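Local coordinates for sister chromatid cohesion protein (Chaetomium thermophilum, PDB 5T8V), which probably helps load cohesin onto chromatin, this chain being the helical HEAT-repeat C-terminal part of the loader Scc2, at residues 1026-1030 and 1062-1067; 1041-1047 and 1074-1078; 1149-1153 and 1180-1184; 939-943 and 989-995; 730-735 and 783-789. All blocks are in the same frame, centred on the assembly; numbering follows the deposited sequence.

Contact 1 (1026-1030 and 1062-1067)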
# COMPACT_ATOMS: atom_id res chain seq x y z
N LEU A 1026 56.17 -30.21 -2.06
CA LEU A 1026 54.74 -30.04 -1.86
C LEU A 1026 53.93 -30.60 -3.02
O LEU A 1026 52.87 -31.20 -2.82
CB LEU A 1026 54.42 -28.56 -1.65
CG LEU A 1026 53.19 -28.23 -0.80
CD1 LEU A 1026 53.34 -28.75 0.62
CD2 LEU A 1026 52.95 -26.72 -0.78
N ASP A 1027 54.43 -30.43 -4.25
CA ASP A 1027 53.74 -30.97 -5.42
C ASP A 1027 53.61 -32.48 -5.36
O ASP A 1027 52.80 -33.05 -6.10
CB ASP A 1027 54.48 -30.56 -6.70
CG ASP A 1027 54.41 -29.07 -6.97
OD1 ASP A 1027 53.47 -28.41 -6.46
OD2 ASP A 1027 55.29 -28.56 -7.69
N VAL A 1028 54.39 -33.14 -4.51
CA VAL A 1028 54.31 -34.59 -4.32
C VAL A 1028 53.46 -34.94 -3.11
O VAL A 1028 52.61 -35.83 -3.17
CB VAL A 1028 55.72 -35.19 -4.21
CG1 VAL A 1028 55.66 -36.67 -3.86
CG2 VAL A 1028 56.48 -34.99 -5.51
N ARG A 1029 53.68 -34.25 -1.99
CA ARG A 1029 52.91 -34.52 -0.79
C ARG A 1029 51.42 -34.27 -1.01
O ARG A 1029 50.58 -34.94 -0.40
CB ARG A 1029 53.41 -33.67 0.37
CG ARG A 1029 54.80 -34.03 0.86
CD ARG A 1029 55.22 -33.14 2.02
NE ARG A 1029 54.42 -33.38 3.22
CZ ARG A 1029 54.41 -32.60 4.29
NH1 ARG A 1029 55.17 -31.51 4.33
NH2 ARG A 1029 53.65 -32.91 5.33
N LYS A 1030 51.07 -33.31 -1.88
CA LYS A 1030 49.65 -33.01 -2.09
C LYS A 1030 48.93 -34.17 -2.75
O LYS A 1030 48.03 -34.76 -2.12
CB LYS A 1030 49.50 -31.70 -2.87
CG LYS A 1030 48.05 -31.38 -3.22
CD LYS A 1030 47.92 -30.14 -4.08
CE LYS A 1030 46.49 -29.94 -4.54
NZ LYS A 1030 45.98 -31.09 -5.35
N ASP A 1062 52.28 -29.80 10.66
CA ASP A 1062 52.95 -28.86 9.77
C ASP A 1062 52.13 -27.59 9.53
O ASP A 1062 52.70 -26.58 9.11
CB ASP A 1062 53.24 -29.54 8.43
CG ASP A 1062 54.26 -30.66 8.56
OD1 ASP A 1062 54.47 -31.15 9.69
OD2 ASP A 1062 54.85 -31.05 7.53
N GLN A 1063 50.83 -27.63 9.80
CA GLN A 1063 49.96 -26.46 9.64
C GLN A 1063 50.02 -25.91 8.22
O GLN A 1063 50.06 -24.69 8.01
CB GLN A 1063 50.31 -25.37 10.66
CG GLN A 1063 49.86 -25.68 12.08
CD GLN A 1063 50.09 -24.52 13.03
OE1 GLN A 1063 50.97 -23.68 12.80
NE2 GLN A 1063 49.31 -24.45 14.09
N ILE A 1064 50.03 -26.80 7.24
CA ILE A 1064 50.05 -26.42 5.83
C ILE A 1064 48.61 -26.44 5.32
O ILE A 1064 47.96 -27.50 5.39
CB ILE A 1064 50.94 -27.36 5.00
CG1 ILE A 1064 52.39 -27.27 5.50
CG2 ILE A 1064 50.86 -27.01 3.52
CD1 ILE A 1064 53.33 -28.27 4.86
N PRO A 1065 48.08 -25.33 4.79
CA PRO A 1065 46.64 -25.30 4.47
C PRO A 1065 46.20 -26.30 3.40
O PRO A 1065 45.17 -26.96 3.57
CB PRO A 1065 46.42 -23.85 4.01
CG PRO A 1065 47.50 -23.08 4.67
CD PRO A 1065 48.69 -23.99 4.69
N ILE A 1066 46.92 -26.41 2.28
CA ILE A 1066 46.40 -27.16 1.14
C ILE A 1066 46.33 -28.65 1.47
O ILE A 1066 45.30 -29.31 1.25
CB ILE A 1066 47.25 -26.89 -0.12
CG1 ILE A 1066 46.70 -27.66 -1.33
CG2 ILE A 1066 48.72 -27.23 0.10
CD1 ILE A 1066 45.32 -27.22 -1.76
N LEU A 1067 47.42 -29.21 1.98
CA LEU A 1067 47.44 -30.65 2.22
C LEU A 1067 46.77 -31.05 3.53
O LEU A 1067 46.65 -32.25 3.80
CB LEU A 1067 48.88 -31.18 2.16
CG LEU A 1067 50.01 -30.44 2.89
CD1 LEU A 1067 50.03 -30.81 4.34
CD2 LEU A 1067 51.33 -30.76 2.23
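A salt bridge from Arg1029 to Asp1062 and a small aliphatic cluster round Leu1067 join the start of helix 1026-1042 to the end of helix 1050-1062, the turn after it and the start of helix 1065-1086. The guanidinium approaches end-on: NH1 and NH2 both donate to Asp1062 OD2, with NH2 3.1 Å from that oxygen, which lies near the guanidinium plane, while the carboxylate plane is turned 76° against it. NH1 meets OD2 nearly along its C-O axis; NH2 comes in from above the carboxylate plane. The bend at chi3 (67°) swings the arginine head over to the aspartate, and its NE is bonded to the carbonyl of Ala1020, which fixes the other end of the group. Leu1067 CD2 lies over one guanidinium face, 4.1 Å above the plane, and also meets Leu1026 CD1. Ile1064 reaches Arg1029 NH1 through CD1, and its CG2 touches Leu1026 CD1. The Lys1030 chain, extended as far as CE, crosses Ile1066 at about a right angle, CD lying 3.9 Å from Ile1066 CG1. Packing of a helix on the next but one in sequence is characteristic of an alpha-helical solenoid, consistent with the HEAT repeats of this protein.

Contact 2 (1041-1047 and 1074-1078)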
# COMPACT_ATOMS: atom_id res chain seq x y z
N GLN A 1041 38.27 -42.79 2.24
CA GLN A 1041 36.87 -42.38 2.40
C GLN A 1041 35.91 -43.49 2.00
O GLN A 1041 34.79 -43.56 2.51
CB GLN A 1041 36.60 -41.11 1.59
CG GLN A 1041 36.32 -41.33 0.11
CD GLN A 1041 35.99 -40.04 -0.61
OE1 GLN A 1041 34.96 -39.93 -1.26
NE2 GLN A 1041 36.88 -39.06 -0.49
N SER A 1042 36.33 -44.38 1.09
CA SER A 1042 35.52 -45.52 0.68
C SER A 1042 35.98 -46.83 1.31
O SER A 1042 35.27 -47.84 1.18
CB SER A 1042 35.54 -45.66 -0.84
OG SER A 1042 34.84 -44.58 -1.45
N SER A 1043 37.12 -46.85 1.98
CA SER A 1043 37.59 -48.01 2.74
C SER A 1043 38.02 -47.51 4.12
O SER A 1043 39.22 -47.47 4.44
CB SER A 1043 38.73 -48.72 2.02
OG SER A 1043 38.29 -49.28 0.80
N PRO A 1044 37.06 -47.12 4.96
CA PRO A 1044 37.42 -46.41 6.20
C PRO A 1044 38.35 -47.18 7.12
O PRO A 1044 39.04 -46.55 7.93
CB PRO A 1044 36.05 -46.18 6.87
CG PRO A 1044 35.07 -46.23 5.75
CD PRO A 1044 35.60 -47.24 4.79
N ARG A 1045 38.41 -48.51 7.03
CA ARG A 1045 39.28 -49.26 7.93
C ARG A 1045 40.74 -48.89 7.75
O ARG A 1045 41.54 -49.12 8.67
CB ARG A 1045 39.09 -50.76 7.72
CG ARG A 1045 37.76 -51.28 8.26
CD ARG A 1045 37.92 -52.62 8.97
NE ARG A 1045 38.87 -52.54 10.09
CZ ARG A 1045 38.58 -52.06 11.30
NH1 ARG A 1045 37.36 -51.61 11.57
NH2 ARG A 1045 39.51 -52.03 12.24
N ASN A 1046 41.12 -48.31 6.61
CA ASN A 1046 42.49 -47.86 6.42
C ASN A 1046 42.80 -46.62 7.26
O ASN A 1046 43.97 -46.38 7.56
CB ASN A 1046 42.76 -47.57 4.94
CG ASN A 1046 42.96 -48.83 4.13
OD1 ASN A 1046 42.19 -49.12 3.21
ND2 ASN A 1046 43.99 -49.59 4.46
N TYR A 1047 41.78 -45.84 7.63
CA TYR A 1047 42.01 -44.65 8.44
C TYR A 1047 42.78 -44.96 9.71
O TYR A 1047 43.70 -44.23 10.09
CB TYR A 1047 40.68 -43.99 8.79
CG TYR A 1047 40.10 -43.06 7.75
CD1 TYR A 1047 40.77 -41.89 7.39
CD2 TYR A 1047 38.88 -43.32 7.15
CE1 TYR A 1047 40.24 -41.03 6.44
CE2 TYR A 1047 38.34 -42.47 6.21
CZ TYR A 1047 39.03 -41.32 5.86
OH TYR A 1047 38.49 -40.47 4.92
N SER A 1074 38.59 -35.51 2.87
CA SER A 1074 38.40 -36.95 3.04
C SER A 1074 37.54 -37.23 4.27
O SER A 1074 36.52 -37.94 4.19
CB SER A 1074 39.75 -37.65 3.16
OG SER A 1074 39.58 -39.05 3.27
N LEU A 1075 37.92 -36.67 5.42
CA LEU A 1075 37.12 -36.87 6.63
C LEU A 1075 35.69 -36.39 6.43
O LEU A 1075 34.75 -36.99 6.96
CB LEU A 1075 37.76 -36.15 7.81
CG LEU A 1075 39.20 -36.52 8.16
CD1 LEU A 1075 39.65 -35.78 9.41
CD2 LEU A 1075 39.36 -38.03 8.34
N LYS A 1076 35.50 -35.32 5.65
CA LYS A 1076 34.16 -34.80 5.41
C LYS A 1076 33.32 -35.79 4.62
O LYS A 1076 32.16 -36.05 4.96
CB LYS A 1076 34.24 -33.45 4.69
CG LYS A 1076 32.89 -32.79 4.44
CD LYS A 1076 33.06 -31.46 3.73
CE LYS A 1076 32.46 -31.49 2.33
NZ LYS A 1076 32.94 -30.36 1.49
N GLU A 1077 33.88 -36.34 3.54
CA GLU A 1077 33.16 -37.35 2.78
C GLU A 1077 32.83 -38.56 3.65
O GLU A 1077 31.69 -39.03 3.67
CB GLU A 1077 33.98 -37.77 1.56
CG GLU A 1077 34.23 -36.65 0.57
CD GLU A 1077 32.94 -36.03 0.06
OE1 GLU A 1077 31.99 -36.79 -0.23
OE2 GLU A 1077 32.87 -34.79 -0.04
N PHE A 1078 33.83 -39.07 4.37
CA PHE A 1078 33.61 -40.23 5.23
C PHE A 1078 32.47 -39.99 6.21
O PHE A 1078 31.52 -40.78 6.28
CB PHE A 1078 34.90 -40.57 5.97
CG PHE A 1078 34.73 -41.57 7.08
CD1 PHE A 1078 34.08 -42.77 6.85
CD2 PHE A 1078 35.22 -41.30 8.35
CE1 PHE A 1078 33.91 -43.69 7.87
CE2 PHE A 1078 35.06 -42.22 9.37
CZ PHE A 1078 34.41 -43.41 9.14
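The ring of Tyr1047 meets Ser1074 OG at its edge, near the ring plane, while Leu1075 CD2 and Phe1078 CG approach it obliquely. One face of the Phe1078 ring takes Tyr1047 CE2, and Pro1044 comes to the same ring obliquely, its CB 3.4 Å from Phe1078 CE1. The two aromatic rings are neither stacked nor edge-to-face: their centroids are 5.2 Å apart with planes at 36°, and the side chains slide past each other in opposite directions. Phe1078 gets there with CG anti to its backbone N (chi1 168°), which carries the ring out from helix 1065-1086 toward the proline. The Gln1041 amide lies side by side with Glu1077, its OE1, CD and NE2 against the aliphatic CB and CG, with OE1 3.7 Å from Glu1077 CB; amide and carboxylate planes differ by 19°. Gln1041 OE1 also has a weak bond from Lys985 NZ.

At the tyrosine's end, OH and Ser1074 OG are hydrogen-bonded, and either could be the donor; the modelled separation is too short to be taken literally at this resolution. Ser1074 OG is bonded as well to the carbonyl of Gly1037, so the serine links the tyrosine to the preceding turn of helix 1026-1042. Helix 1115-1133 closes over the apolar side, touching Tyr1047, Leu1075 and Phe1078. The chemistry is thus that of a buried aromatic and proline cluster whose phenol oxygen has its polar need met by a serine, itself satisfied within the same core.

Contact 3 (1149-1153 and 1180-1184)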
# COMPACT_ATOMS: atom_id res chain seq x y z
N ALA A 1149 30.58 -30.07 12.58
CA ALA A 1149 29.12 -30.13 12.62
C ALA A 1149 28.63 -31.56 12.42
O ALA A 1149 27.72 -32.01 13.12
CB ALA A 1149 28.52 -29.20 11.57
N SER A 1150 29.24 -32.28 11.48
CA SER A 1150 28.90 -33.69 11.29
C SER A 1150 29.27 -34.51 12.52
O SER A 1150 28.45 -35.27 13.05
CB SER A 1150 29.60 -34.23 10.05
OG SER A 1150 29.31 -35.61 9.86
N ILE A 1151 30.51 -34.36 12.99
CA ILE A 1151 30.96 -35.07 14.18
C ILE A 1151 29.96 -34.91 15.32
O ILE A 1151 29.69 -35.85 16.07
CB ILE A 1151 32.37 -34.59 14.60
CG1 ILE A 1151 33.41 -35.05 13.57
CG2 ILE A 1151 32.73 -35.09 16.00
CD1 ILE A 1151 34.79 -34.48 13.79
N ASN A 1152 29.39 -33.71 15.45
CA ASN A 1152 28.48 -33.44 16.56
C ASN A 1152 27.08 -33.97 16.28
O ASN A 1152 26.43 -34.52 17.18
CB ASN A 1152 28.44 -31.93 16.83
CG ASN A 1152 27.64 -31.59 18.07
OD1 ASN A 1152 28.10 -31.79 19.20
ND2 ASN A 1152 26.44 -31.05 17.88
N ARG A 1153 26.59 -33.82 15.05
CA ARG A 1153 25.27 -34.35 14.70
C ARG A 1153 25.21 -35.86 14.87
O ARG A 1153 24.15 -36.40 15.21
CB ARG A 1153 24.91 -33.97 13.26
CG ARG A 1153 24.62 -32.49 13.05
CD ARG A 1153 23.97 -32.23 11.70
NE ARG A 1153 24.66 -32.90 10.60
CZ ARG A 1153 25.72 -32.42 9.96
NH1 ARG A 1153 26.24 -31.24 10.30
NH2 ARG A 1153 26.27 -33.11 8.97
N LEU A 1180 25.59 -22.46 10.35
CA LEU A 1180 25.80 -23.85 10.75
C LEU A 1180 26.10 -23.95 12.24
O LEU A 1180 25.47 -24.74 12.97
CB LEU A 1180 26.93 -24.45 9.92
CG LEU A 1180 27.22 -25.94 10.10
CD1 LEU A 1180 26.01 -26.79 9.74
CD2 LEU A 1180 28.43 -26.34 9.26
N ALA A 1181 27.05 -23.15 12.73
CA ALA A 1181 27.39 -23.19 14.15
C ALA A 1181 26.18 -22.84 15.01
O ALA A 1181 26.01 -23.39 16.10
CB ALA A 1181 28.55 -22.23 14.43
N PHE A 1182 25.34 -21.93 14.53
CA PHE A 1182 24.13 -21.58 15.28
C PHE A 1182 23.15 -22.75 15.31
O PHE A 1182 22.46 -22.96 16.31
CB PHE A 1182 23.47 -20.34 14.66
CG PHE A 1182 22.13 -20.02 15.24
CD1 PHE A 1182 22.01 -19.47 16.51
CD2 PHE A 1182 20.97 -20.28 14.52
CE1 PHE A 1182 20.77 -19.17 17.04
CE2 PHE A 1182 19.73 -19.98 15.05
CZ PHE A 1182 19.63 -19.43 16.31
N LEU A 1183 23.07 -23.51 14.22
CA LEU A 1183 22.23 -24.71 14.22
C LEU A 1183 22.75 -25.73 15.22
O LEU A 1183 21.96 -26.37 15.93
CB LEU A 1183 22.18 -25.31 12.82
CG LEU A 1183 21.34 -24.56 11.78
CD1 LEU A 1183 21.60 -25.13 10.39
CD2 LEU A 1183 19.86 -24.64 12.12
N GLU A 1184 24.07 -25.92 15.28
CA GLU A 1184 24.63 -26.90 16.20
C GLU A 1184 24.48 -26.46 17.65
O GLU A 1184 24.25 -27.28 18.54
CB GLU A 1184 26.09 -27.17 15.86
CG GLU A 1184 26.30 -27.72 14.46
CD GLU A 1184 25.46 -28.96 14.20
OE1 GLU A 1184 25.19 -29.71 15.16
OE2 GLU A 1184 25.07 -29.17 13.03
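Helices 1139-1154 and 1175-1191 run almost in the same direction here, with segment axes 10.7 Å apart and crossing at 16°, and the CA atoms of Ala1149 and Glu1184 form the nearest backbone pair. Such near-parallel packing on the next helix but one is as in an alpha-helical solenoid, here within the Sister chromatid cohesion C-terminus region. Glu1184 does most of the work. Its chain bends at chi2 (-54°), which curls the carboxylate back onto the facing helix. Asn1152 ND2 donates to OE1 over 3.3 Å at 157°, reaching it on the anti side, with the two flat groups nearly perpendicular. The other oxygen, OE2, lies at the edge of the Arg1153 guanidinium, making a long salt bridge to NH1 (3.6 Å), and also rests 3.4 Å from that arginine's CG. Ser1150 CA lies over one face of the guanidinium. Beside the charges, Ala1149 CB touches Leu1180 CD2 at 3.7 Å, a small apolar patch. Arg1153 is shared: its NH2 bridges to Glu1083 of helix 1065-1086, so it lies between two acids. Helix 1163-1169 supplies Phe1166 against Asn1152 and Glu1184, while Ser1150 and Ile1151 lean on helix 1065-1086 and Phe1182 turns to helix 1231-1240.

Contact 4 (939-943 and 989-995)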
# COMPACT_ATOMS: atom_id res chain seq x y z
N TYR A 939 36.54 -57.48 -14.89
CA TYR A 939 37.16 -56.40 -14.15
C TYR A 939 38.66 -56.30 -14.40
O TYR A 939 39.32 -55.43 -13.82
CB TYR A 939 36.92 -56.56 -12.64
CG TYR A 939 35.46 -56.71 -12.26
CD1 TYR A 939 34.85 -57.96 -12.27
CD2 TYR A 939 34.70 -55.61 -11.88
CE1 TYR A 939 33.52 -58.11 -11.92
CE2 TYR A 939 33.37 -55.75 -11.53
CZ TYR A 939 32.78 -57.00 -11.55
OH TYR A 939 31.46 -57.14 -11.21
N GLU A 940 39.22 -57.17 -15.24
CA GLU A 940 40.66 -57.16 -15.49
C GLU A 940 41.16 -55.84 -16.07
O GLU A 940 42.28 -55.44 -15.72
CB GLU A 940 41.03 -58.33 -16.40
CG GLU A 940 42.53 -58.47 -16.65
CD GLU A 940 43.03 -57.61 -17.81
OE1 GLU A 940 42.23 -57.33 -18.73
OE2 GLU A 940 44.22 -57.22 -17.80
N PRO A 941 40.44 -55.14 -16.96
CA PRO A 941 40.98 -53.86 -17.44
C PRO A 941 41.19 -52.84 -16.33
O PRO A 941 42.23 -52.17 -16.30
CB PRO A 941 39.92 -53.39 -18.46
CG PRO A 941 38.73 -54.26 -18.24
CD PRO A 941 39.24 -55.54 -17.71
N LEU A 942 40.24 -52.71 -15.41
CA LEU A 942 40.43 -51.82 -14.27
C LEU A 942 41.63 -52.24 -13.44
O LEU A 942 42.51 -51.43 -13.14
CB LEU A 942 39.16 -51.79 -13.41
CG LEU A 942 37.97 -51.02 -13.99
CD1 LEU A 942 36.73 -51.25 -13.14
CD2 LEU A 942 38.28 -49.54 -14.10
N ALA A 943 41.68 -53.52 -13.04
CA ALA A 943 42.82 -54.01 -12.28
C ALA A 943 44.13 -53.71 -12.99
O ALA A 943 45.13 -53.36 -12.35
CB ALA A 943 42.68 -55.52 -12.05
N LEU A 989 38.54 -53.40 -5.88
CA LEU A 989 38.74 -54.73 -6.46
C LEU A 989 39.23 -55.73 -5.42
O LEU A 989 40.20 -56.45 -5.63
CB LEU A 989 39.71 -54.63 -7.63
CG LEU A 989 39.27 -53.71 -8.78
CD1 LEU A 989 40.41 -53.51 -9.76
CD2 LEU A 989 38.05 -54.28 -9.49
N ASP A 990 38.54 -55.78 -4.28
CA ASP A 990 38.93 -56.71 -3.23
C ASP A 990 38.68 -58.16 -3.63
O ASP A 990 39.37 -59.06 -3.15
CB ASP A 990 38.18 -56.39 -1.93
CG ASP A 990 38.49 -55.00 -1.41
OD1 ASP A 990 39.51 -54.42 -1.83
OD2 ASP A 990 37.71 -54.50 -0.57
N SER A 991 37.71 -58.40 -4.51
CA SER A 991 37.44 -59.75 -4.98
C SER A 991 38.56 -60.29 -5.86
O SER A 991 38.73 -61.51 -5.96
CB SER A 991 36.11 -59.80 -5.73
OG SER A 991 36.16 -58.99 -6.89
N HIS A 992 39.33 -59.41 -6.50
CA HIS A 992 40.47 -59.81 -7.33
C HIS A 992 41.77 -59.71 -6.55
O HIS A 992 42.77 -59.18 -7.03
CB HIS A 992 40.52 -58.96 -8.59
CG HIS A 992 39.28 -59.04 -9.42
ND1 HIS A 992 38.11 -58.41 -9.07
CD2 HIS A 992 39.02 -59.69 -10.58
CE1 HIS A 992 37.18 -58.66 -9.98
NE2 HIS A 992 37.71 -59.43 -10.91
N HIS A 993 41.76 -60.23 -5.32
CA HIS A 993 42.96 -60.21 -4.49
C HIS A 993 44.09 -61.06 -5.07
O HIS A 993 45.21 -61.01 -4.55
CB HIS A 993 42.63 -60.69 -3.08
CG HIS A 993 42.05 -62.07 -3.02
ND1 HIS A 993 40.74 -62.35 -3.36
CD2 HIS A 993 42.61 -63.25 -2.66
CE1 HIS A 993 40.52 -63.64 -3.21
NE2 HIS A 993 41.63 -64.21 -2.79
N GLU A 994 43.82 -61.84 -6.12
CA GLU A 994 44.85 -62.64 -6.77
C GLU A 994 45.44 -61.98 -8.00
O GLU A 994 46.62 -62.18 -8.30
CB GLU A 994 44.29 -64.01 -7.15
CG GLU A 994 45.27 -65.16 -6.98
CD GLU A 994 45.66 -65.38 -5.53
OE1 GLU A 994 44.87 -65.00 -4.64
OE2 GLU A 994 46.75 -65.93 -5.28
N MET A 995 44.65 -61.18 -8.73
CA MET A 995 45.17 -60.46 -9.88
C MET A 995 46.30 -59.51 -9.51
O MET A 995 47.13 -59.18 -10.36
CB MET A 995 44.04 -59.68 -10.56
CG MET A 995 44.48 -58.77 -11.71
SD MET A 995 45.27 -59.66 -13.06
CE MET A 995 45.74 -58.30 -14.13
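Tyr939 and His992 lead a contact without cross-segment hydrogen bonds, in which the loop after helix 969-986 folds across the first turn of helix 940-960 in the helical HEAT-repeat solenoid. Tyr939 stands at the N-cap position of that helix, and its carbonyl receives the Ala943 amide. With chi1 at -54°, its CG sits beside the backbone N, which brings the ring up to the imidazole, CD1 3.3 Å from His992 CE1. Tyr939 CD1 lies at the edge of the histidine ring, near its plane. The rings are inclined at 58° with centroids 5.1 Å apart, an oblique pair, and the two side chains cross at about a right angle. His992 sets CE1 and NE2 against Tyr939 CB as well as the ring. An alanine at Tyr939 removes the ring and keeps only the CB contact, which would probably let the His992 imidazole turn more freely.

Next to this pair, Leu989 CD2 rests against Tyr939 CB at 4.0 Å, while CD1 meets Leu942 and the backbone N, CA and CB of Ala943; Trp930 of helix 919-935 backs the leucine. Met995 extends first, CG anti to its backbone N, then bends at chi2 (60°). The bend carries CE toward the CG of Glu940, whereas the methionine's CG itself sits 3.7 Å from Ala943 CB.

Contact 5 (730-735 and 783-789)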
# COMPACT_ATOMS: atom_id res chain seq x y z
N ALA A 730 10.88 -18.63 -13.06
CA ALA A 730 11.08 -20.03 -12.72
C ALA A 730 12.32 -20.22 -11.87
O ALA A 730 12.35 -21.07 -10.98
CB ALA A 730 11.16 -20.87 -13.99
N ASN A 731 13.37 -19.43 -12.13
CA ASN A 731 14.59 -19.55 -11.34
C ASN A 731 14.35 -19.14 -9.90
O ASN A 731 14.81 -19.82 -8.97
CB ASN A 731 15.71 -18.71 -11.96
CG ASN A 731 17.06 -19.02 -11.37
OD1 ASN A 731 17.38 -18.59 -10.26
ND2 ASN A 731 17.88 -19.77 -12.10
N GLY A 732 13.63 -18.04 -9.68
CA GLY A 732 13.31 -17.65 -8.31
C GLY A 732 12.41 -18.65 -7.61
O GLY A 732 12.70 -19.09 -6.49
N LEU A 733 11.30 -19.02 -8.26
CA LEU A 733 10.41 -20.03 -7.71
C LEU A 733 11.19 -21.27 -7.29
O LEU A 733 11.01 -21.78 -6.18
CB LEU A 733 9.34 -20.40 -8.75
CG LEU A 733 8.20 -19.41 -8.94
CD1 LEU A 733 7.43 -19.72 -10.21
CD2 LEU A 733 7.27 -19.43 -7.74
N LEU A 734 12.05 -21.77 -8.18
CA LEU A 734 12.84 -22.95 -7.85
C LEU A 734 13.75 -22.68 -6.66
O LEU A 734 13.87 -23.52 -5.76
CB LEU A 734 13.64 -23.40 -9.06
CG LEU A 734 12.88 -24.26 -10.08
CD1 LEU A 734 13.59 -24.30 -11.42
CD2 LEU A 734 12.70 -25.67 -9.54
N HIS A 735 14.39 -21.51 -6.62
CA HIS A 735 15.21 -21.16 -5.47
C HIS A 735 14.40 -21.20 -4.18
O HIS A 735 14.97 -21.42 -3.10
CB HIS A 735 15.83 -19.77 -5.65
CG HIS A 735 17.25 -19.80 -6.10
ND1 HIS A 735 17.61 -19.69 -7.43
CD2 HIS A 735 18.41 -19.93 -5.41
CE1 HIS A 735 18.93 -19.75 -7.53
NE2 HIS A 735 19.43 -19.89 -6.32
N THR A 783 16.31 -21.68 -17.84
CA THR A 783 16.17 -21.51 -16.39
C THR A 783 17.37 -22.10 -15.65
O THR A 783 17.90 -21.47 -14.73
CB THR A 783 14.87 -22.14 -15.91
OG1 THR A 783 13.76 -21.55 -16.61
CG2 THR A 783 14.68 -21.92 -14.41
N VAL A 784 17.80 -23.30 -16.02
CA VAL A 784 18.93 -23.92 -15.32
C VAL A 784 20.23 -23.22 -15.70
O VAL A 784 21.13 -23.07 -14.87
CB VAL A 784 18.99 -25.43 -15.60
CG1 VAL A 784 17.66 -26.09 -15.26
CG2 VAL A 784 19.38 -25.72 -17.05
N LYS A 785 20.35 -22.79 -16.96
CA LYS A 785 21.54 -22.05 -17.37
C LYS A 785 21.63 -20.71 -16.66
O LYS A 785 22.73 -20.19 -16.47
CB LYS A 785 21.54 -21.84 -18.89
CG LYS A 785 22.48 -20.74 -19.37
CD LYS A 785 22.90 -20.97 -20.82
CE LYS A 785 23.59 -19.75 -21.41
NZ LYS A 785 22.61 -18.77 -21.97
N ARG A 786 20.49 -20.16 -16.24
CA ARG A 786 20.49 -18.84 -15.63
C ARG A 786 21.28 -18.83 -14.32
O ARG A 786 22.18 -18.01 -14.13
CB ARG A 786 19.05 -18.37 -15.40
CG ARG A 786 18.93 -17.13 -14.54
CD ARG A 786 17.52 -16.57 -14.58
NE ARG A 786 17.24 -15.88 -15.83
CZ ARG A 786 17.50 -14.60 -16.06
NH1 ARG A 786 18.07 -13.84 -15.13
NH2 ARG A 786 17.21 -14.06 -17.24
N GLY A 787 20.95 -19.75 -13.40
CA GLY A 787 21.54 -19.69 -12.08
C GLY A 787 21.76 -21.02 -11.39
O GLY A 787 21.81 -22.07 -12.04
N ASN A 788 21.89 -20.98 -10.06
CA ASN A 788 22.22 -22.15 -9.25
C ASN A 788 20.93 -22.86 -8.86
O ASN A 788 20.37 -22.65 -7.78
CB ASN A 788 23.03 -21.72 -8.03
CG ASN A 788 24.04 -20.64 -8.35
OD1 ASN A 788 24.71 -20.68 -9.38
ND2 ASN A 788 24.17 -19.67 -7.45
N VAL A 789 20.46 -23.71 -9.76
CA VAL A 789 19.18 -24.39 -9.57
C VAL A 789 19.27 -25.81 -10.10
O VAL A 789 18.39 -26.27 -10.84
CB VAL A 789 18.04 -23.61 -10.27
CG1 VAL A 789 16.70 -24.16 -9.86
CG2 VAL A 789 18.10 -22.12 -9.94
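Asn731 ND2 donates to the carbonyl oxygen of Thr783 across 3.1 Å at 149°, the oxygen lying in the amide plane. This hydrogen bond ties the end of helix 723-735 to the end of helix 773-786, in the helical-repeat region matching the PDS5 family. Asn731 gets there with CG anti to its backbone N (chi1 -168°), which brings its amide against Val789 CG2, with ND2 near CG of Arg786. Val789 is the apolar counterpart: CG1 packs on Leu734 CB, and CG2 turns to Asn731 and to His735 CE1 at 3.5 Å. Thr783 CG2 fits against Ala730 CB at 3.7 Å.

His735, which also touches Val789, is itself held by a bond to Asn731: its ND1 donates to the backbone oxygen, 3.2 Å away, from above the carbonyl plane, while the His735 amide reaches the same oxygen from the opposite face. A leucine in place of His735 lacks the ND1 donor, which would probably cost that oxygen one of its two bonds and Val789 CG2 the ring it touches. Thr783 OG1 is bonded to Leu779 O. Trp756 presses on Ala730, Leu734 and Thr783, helix 742-755 backs Leu733 and Leu734, and helix 839-852 takes up Val784.

Contacts 1 and 2 are two places along one helix pair, 1026-1042 with 1065-1086. Their centres are 19 Å apart, and the nearest CA pairs (Lys1030 with Leu1067, Gln1041 with Phe1078) both advance by eleven residues, so the helices run the same way. Contact 3 continues from there: its nearest atoms are about 6 Å from contact 2, and helix 1065-1086, which carries half of contact 2, also lies against helix 1139-1154. Contact 4, about 5 Å from contact 2 at its nearest atoms, closes before contacts 1 and 2 open. Contact 5 is 28 Å from contact 3 and 44 Å from contact 4, between centres. No ligand or active site is present to relate them to.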